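Long-range contact in inosine-uridine preferring nucleoside hydrolase (Gardnerella vaginalis 315-A, PDB 6BA1), which is a nucleoside hydrolase-family protein that holds a calcium ion in an alpha/beta fold: residues G34-V48 with K64-F78. Sequence-based numbering, arbitrary orientation.
Sequences GITGTYGNVLMEQGV and KVYKGLSHASTKDSF
Strands 34-37 and 64-67 run parallel, their axes 4.7 Å apart at an angle of 24°, joined by hydrogen bonds from I35 N to K64 O, Y66 N to I35 O and G37 N to Y66 O, with a weak bond from G68 N to G37 O beyond. The edge of the Y66 ring comes up to G34 CA, and a glycine is consistent with this close approach. On the opposite face of the sheet, I35 and V65 meet helix 44-57; V48 slides antiparallel past V65, CG1 to CG1 at 3.6 Å, two beta-branched residues that pack helix 44-48 against the strand. One turn earlier, M44 lays its terminal methyl CE against K67 CG and G68 N, the two side chains crossing at about a right angle: CG anti to the backbone N (chi1 -179°) and a bend at chi2 bring CE there. The extended K67 chain carries its amine onward to the exposed E45, 3.6 Å from NZ to OE2, a long salt bridge at the surface.

Past the strands, Y39 packs between the two loops, and S70 O sits over one ring face, 3.2 Å from Y39 CG. The tyrosine edge points into the face of F78, a T-shaped pair with centroids 4.8 Å apart and planes at 60°; CD1 lies over the phenylalanine's centre. A tyrosine suits the place because its ring meets F78 while its hydroxyl, close to A72 CB, is hydrogen-bonded to T134. G40, whose positive phi favours glycine, turns the chain near the calcium ion, and N41 N is hydrogen-bonded to D12, a metal ligand. The whole is a beta-alpha-beta crossover at one margin of the central sheet, the loop after its first strand bordering the calcium site of the nucleoside hydrolase fold.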
# COMPACT_ATOMS: atom_id res chain seq x y z
N GLY A 34 10.14 30.95 4.69
CA GLY A 34 9.82 31.32 3.32
C GLY A 34 8.88 30.36 2.61
O GLY A 34 8.66 29.25 3.07
N ILE A 35 8.33 30.82 1.50
CA ILE A 35 7.47 30.04 0.64
C ILE A 35 8.20 29.86 -0.67
O ILE A 35 8.32 30.79 -1.44
CB ILE A 35 6.10 30.73 0.42
CG1 ILE A 35 5.31 30.72 1.73
CG2 ILE A 35 5.31 30.05 -0.69
CD1 ILE A 35 4.06 31.55 1.72
N THR A 36 8.71 28.66 -0.90
CA THR A 36 9.24 28.29 -2.21
C THR A 36 8.07 28.08 -3.19
O THR A 36 7.10 27.41 -2.85
CB THR A 36 10.08 27.01 -2.10
OG1 THR A 36 11.28 27.30 -1.37
CG2 THR A 36 10.41 26.48 -3.48
N GLY A 37 8.17 28.63 -4.39
CA GLY A 37 7.10 28.55 -5.39
C GLY A 37 7.34 27.46 -6.42
O GLY A 37 8.47 27.30 -6.89
N THR A 38 6.31 26.70 -6.75
CA THR A 38 6.38 25.70 -7.82
C THR A 38 5.08 25.74 -8.63
O THR A 38 4.30 26.68 -8.49
CB THR A 38 6.74 24.29 -7.25
OG1 THR A 38 7.21 23.42 -8.29
CG2 THR A 38 5.55 23.65 -6.53
N TYR A 39 4.85 24.72 -9.46
CA TYR A 39 3.85 24.75 -10.54
C TYR A 39 2.86 23.60 -10.38
O TYR A 39 3.12 22.66 -9.62
CB TYR A 39 4.56 24.64 -11.89
CG TYR A 39 5.29 23.32 -12.07
CD1 TYR A 39 4.68 22.24 -12.72
CD2 TYR A 39 6.57 23.13 -11.54
CE1 TYR A 39 5.34 21.04 -12.86
CE2 TYR A 39 7.23 21.93 -11.67
CZ TYR A 39 6.61 20.88 -12.33
OH TYR A 39 7.25 19.67 -12.46
N GLY A 40 1.75 23.66 -11.11
CA GLY A 40 0.78 22.56 -11.12
C GLY A 40 -0.64 23.07 -11.11
O GLY A 40 -1.29 23.14 -12.16
N ASN A 41 -1.13 23.40 -9.92
CA ASN A 41 -2.45 24.03 -9.75
C ASN A 41 -2.53 25.30 -10.61
O ASN A 41 -3.56 25.60 -11.20
CB ASN A 41 -2.72 24.40 -8.28
CG ASN A 41 -2.88 23.19 -7.36
OD1 ASN A 41 -2.94 22.05 -7.82
ND2 ASN A 41 -2.95 23.43 -6.06
N VAL A 42 -1.41 26.02 -10.66
CA VAL A 42 -1.29 27.21 -11.46
C VAL A 42 0.17 27.38 -11.91
O VAL A 42 1.08 26.78 -11.31
CB VAL A 42 -1.80 28.42 -10.64
CG1 VAL A 42 -0.81 28.78 -9.53
CG2 VAL A 42 -2.13 29.61 -11.55
N LEU A 43 0.38 28.17 -12.97
CA LEU A 43 1.72 28.50 -13.49
C LEU A 43 2.64 28.99 -12.36
O LEU A 43 2.19 29.66 -11.44
CB LEU A 43 1.62 29.57 -14.58
CG LEU A 43 1.00 29.12 -15.91
CD1 LEU A 43 0.22 30.26 -16.56
CD2 LEU A 43 2.05 28.56 -16.87
N MET A 44 3.93 28.64 -12.45
CA MET A 44 4.87 28.88 -11.36
C MET A 44 4.87 30.32 -10.83
O MET A 44 4.84 30.54 -9.62
CB MET A 44 6.29 28.48 -11.80
CG MET A 44 7.35 28.67 -10.72
SD MET A 44 7.99 30.35 -10.68
CE MET A 44 8.74 30.39 -9.08
N GLU A 45 4.92 31.27 -11.77
CA GLU A 45 4.88 32.71 -11.47
C GLU A 45 3.62 33.11 -10.72
O GLU A 45 3.69 33.79 -9.70
CB GLU A 45 4.97 33.53 -12.77
CG GLU A 45 6.34 33.52 -13.44
CD GLU A 45 7.38 34.38 -12.74
OE1 GLU A 45 7.05 35.08 -11.73
OE2 GLU A 45 8.54 34.37 -13.19
N GLN A 46 2.46 32.69 -11.23
CA GLN A 46 1.19 32.89 -10.54
C GLN A 46 1.22 32.39 -9.09
O GLN A 46 0.65 33.02 -8.21
CB GLN A 46 0.02 32.24 -11.30
CG GLN A 46 -0.79 33.19 -12.17
CD GLN A 46 -1.61 34.18 -11.35
OE1 GLN A 46 -1.94 33.92 -10.19
NE2 GLN A 46 -1.93 35.32 -11.94
N GLY A 47 1.89 31.26 -8.86
CA GLY A 47 2.13 30.73 -7.51
C GLY A 47 2.82 31.73 -6.59
O GLY A 47 2.46 31.85 -5.42
N VAL A 48 3.79 32.45 -7.14
CA VAL A 48 4.51 33.48 -6.41
C VAL A 48 3.65 34.73 -6.16
O VAL A 48 3.64 35.25 -5.03
CB VAL A 48 5.84 33.84 -7.12
CG1 VAL A 48 6.52 35.06 -6.47
CG2 VAL A 48 6.77 32.63 -7.12
N LYS A 64 9.26 35.61 2.99
CA LYS A 64 10.01 35.86 1.77
C LYS A 64 9.72 34.75 0.78
O LYS A 64 9.95 33.57 1.08
CB LYS A 64 11.51 35.93 2.07
CG LYS A 64 11.85 36.86 3.22
CD LYS A 64 13.31 37.27 3.28
CE LYS A 64 13.80 37.53 4.72
NZ LYS A 64 14.70 38.71 4.75
N VAL A 65 9.21 35.11 -0.39
CA VAL A 65 8.80 34.14 -1.41
C VAL A 65 9.91 33.96 -2.44
O VAL A 65 10.30 34.90 -3.12
CB VAL A 65 7.51 34.60 -2.11
CG1 VAL A 65 7.11 33.64 -3.21
CG2 VAL A 65 6.39 34.76 -1.08
N TYR A 66 10.42 32.73 -2.55
CA TYR A 66 11.51 32.41 -3.48
C TYR A 66 10.95 31.76 -4.74
O TYR A 66 9.79 31.38 -4.79
CB TYR A 66 12.55 31.52 -2.80
CG TYR A 66 13.17 32.19 -1.60
CD1 TYR A 66 14.40 32.83 -1.68
CD2 TYR A 66 12.51 32.20 -0.37
CE1 TYR A 66 14.97 33.45 -0.57
CE2 TYR A 66 13.07 32.81 0.75
CZ TYR A 66 14.29 33.44 0.64
OH TYR A 66 14.83 34.04 1.76
N LYS A 67 11.80 31.65 -5.75
CA LYS A 67 11.39 31.31 -7.11
C LYS A 67 12.01 29.96 -7.51
O LYS A 67 13.21 29.87 -7.77
CB LYS A 67 11.83 32.43 -8.06
CG LYS A 67 10.70 33.08 -8.86
CD LYS A 67 11.14 34.42 -9.43
CE LYS A 67 10.03 35.10 -10.19
NZ LYS A 67 10.52 36.29 -10.95
N GLY A 68 11.19 28.91 -7.51
CA GLY A 68 11.62 27.58 -7.96
C GLY A 68 11.53 27.40 -9.47
O GLY A 68 11.53 28.36 -10.21
N LEU A 69 11.42 26.14 -9.90
CA LEU A 69 11.47 25.78 -11.32
C LEU A 69 10.08 25.76 -11.96
O LEU A 69 9.11 25.41 -11.31
CB LEU A 69 12.17 24.42 -11.48
CG LEU A 69 13.66 24.42 -11.11
CD1 LEU A 69 14.12 23.11 -10.51
CD2 LEU A 69 14.50 24.74 -12.33
N SER A 70 10.01 26.14 -13.24
CA SER A 70 8.73 26.25 -13.99
C SER A 70 8.19 24.93 -14.51
O SER A 70 6.97 24.71 -14.46
CB SER A 70 8.91 27.19 -15.19
OG SER A 70 9.18 28.51 -14.78
N HIS A 71 9.08 24.07 -15.02
CA HIS A 71 8.68 22.80 -15.65
C HIS A 71 9.28 21.60 -14.90
O HIS A 71 10.12 21.77 -14.02
CB HIS A 71 9.07 22.77 -17.15
CG HIS A 71 10.50 23.13 -17.44
ND1 HIS A 71 10.86 24.34 -17.98
CD2 HIS A 71 11.65 22.43 -17.27
CE1 HIS A 71 12.18 24.38 -18.14
NE2 HIS A 71 12.68 23.23 -17.71
N ALA A 72 8.83 20.41 -15.27
CA ALA A 72 9.26 19.16 -14.63
C ALA A 72 10.71 18.77 -14.94
O ALA A 72 11.25 19.12 -15.99
CB ALA A 72 8.33 18.03 -15.00
N SER A 73 11.32 18.06 -13.98
CA SER A 73 12.61 17.36 -14.13
C SER A 73 12.92 16.90 -15.56
O SER A 73 14.01 17.17 -16.07
CB SER A 73 12.62 16.15 -13.18
OG SER A 73 13.79 15.35 -13.29
N THR A 74 11.96 16.22 -16.19
CA THR A 74 12.14 15.59 -17.50
C THR A 74 11.21 16.15 -18.61
O THR A 74 10.93 15.46 -19.59
CB THR A 74 11.93 14.06 -17.40
OG1 THR A 74 10.62 13.79 -16.92
CG2 THR A 74 12.95 13.44 -16.45
N LYS A 75 10.75 17.39 -18.45
CA LYS A 75 9.94 18.07 -19.47
C LYS A 75 10.56 19.43 -19.84
O LYS A 75 11.34 20.00 -19.07
CB LYS A 75 8.49 18.25 -18.99
CG LYS A 75 7.74 16.95 -18.79
CD LYS A 75 6.25 17.19 -18.59
CE LYS A 75 5.59 16.00 -17.93
NZ LYS A 75 4.12 16.18 -17.83
N ASP A 76 10.22 19.93 -21.01
CA ASP A 76 10.72 21.21 -21.53
C ASP A 76 9.86 22.38 -21.02
O ASP A 76 10.40 23.44 -20.68
CB ASP A 76 10.72 21.27 -23.06
CG ASP A 76 11.45 20.13 -23.75
OD1 ASP A 76 11.99 19.21 -23.03
OD2 ASP A 76 11.31 20.05 -24.94
N SER A 77 8.54 22.19 -20.99
CA SER A 77 7.57 23.23 -20.67
C SER A 77 6.55 22.77 -19.63
O SER A 77 6.67 21.68 -19.06
CB SER A 77 6.85 23.67 -21.95
OG SER A 77 5.81 22.78 -22.31
N PHE A 78 5.56 23.63 -19.37
CA PHE A 78 4.42 23.28 -18.54
C PHE A 78 3.23 24.21 -18.81
O PHE A 78 3.39 25.43 -18.84
CB PHE A 78 4.78 23.32 -17.05
CG PHE A 78 3.58 23.28 -16.14
CD1 PHE A 78 3.09 24.45 -15.56
CD2 PHE A 78 2.92 22.09 -15.89
CE1 PHE A 78 1.97 24.43 -14.74
CE2 PHE A 78 1.81 22.05 -15.07
CZ PHE A 78 1.33 23.22 -14.50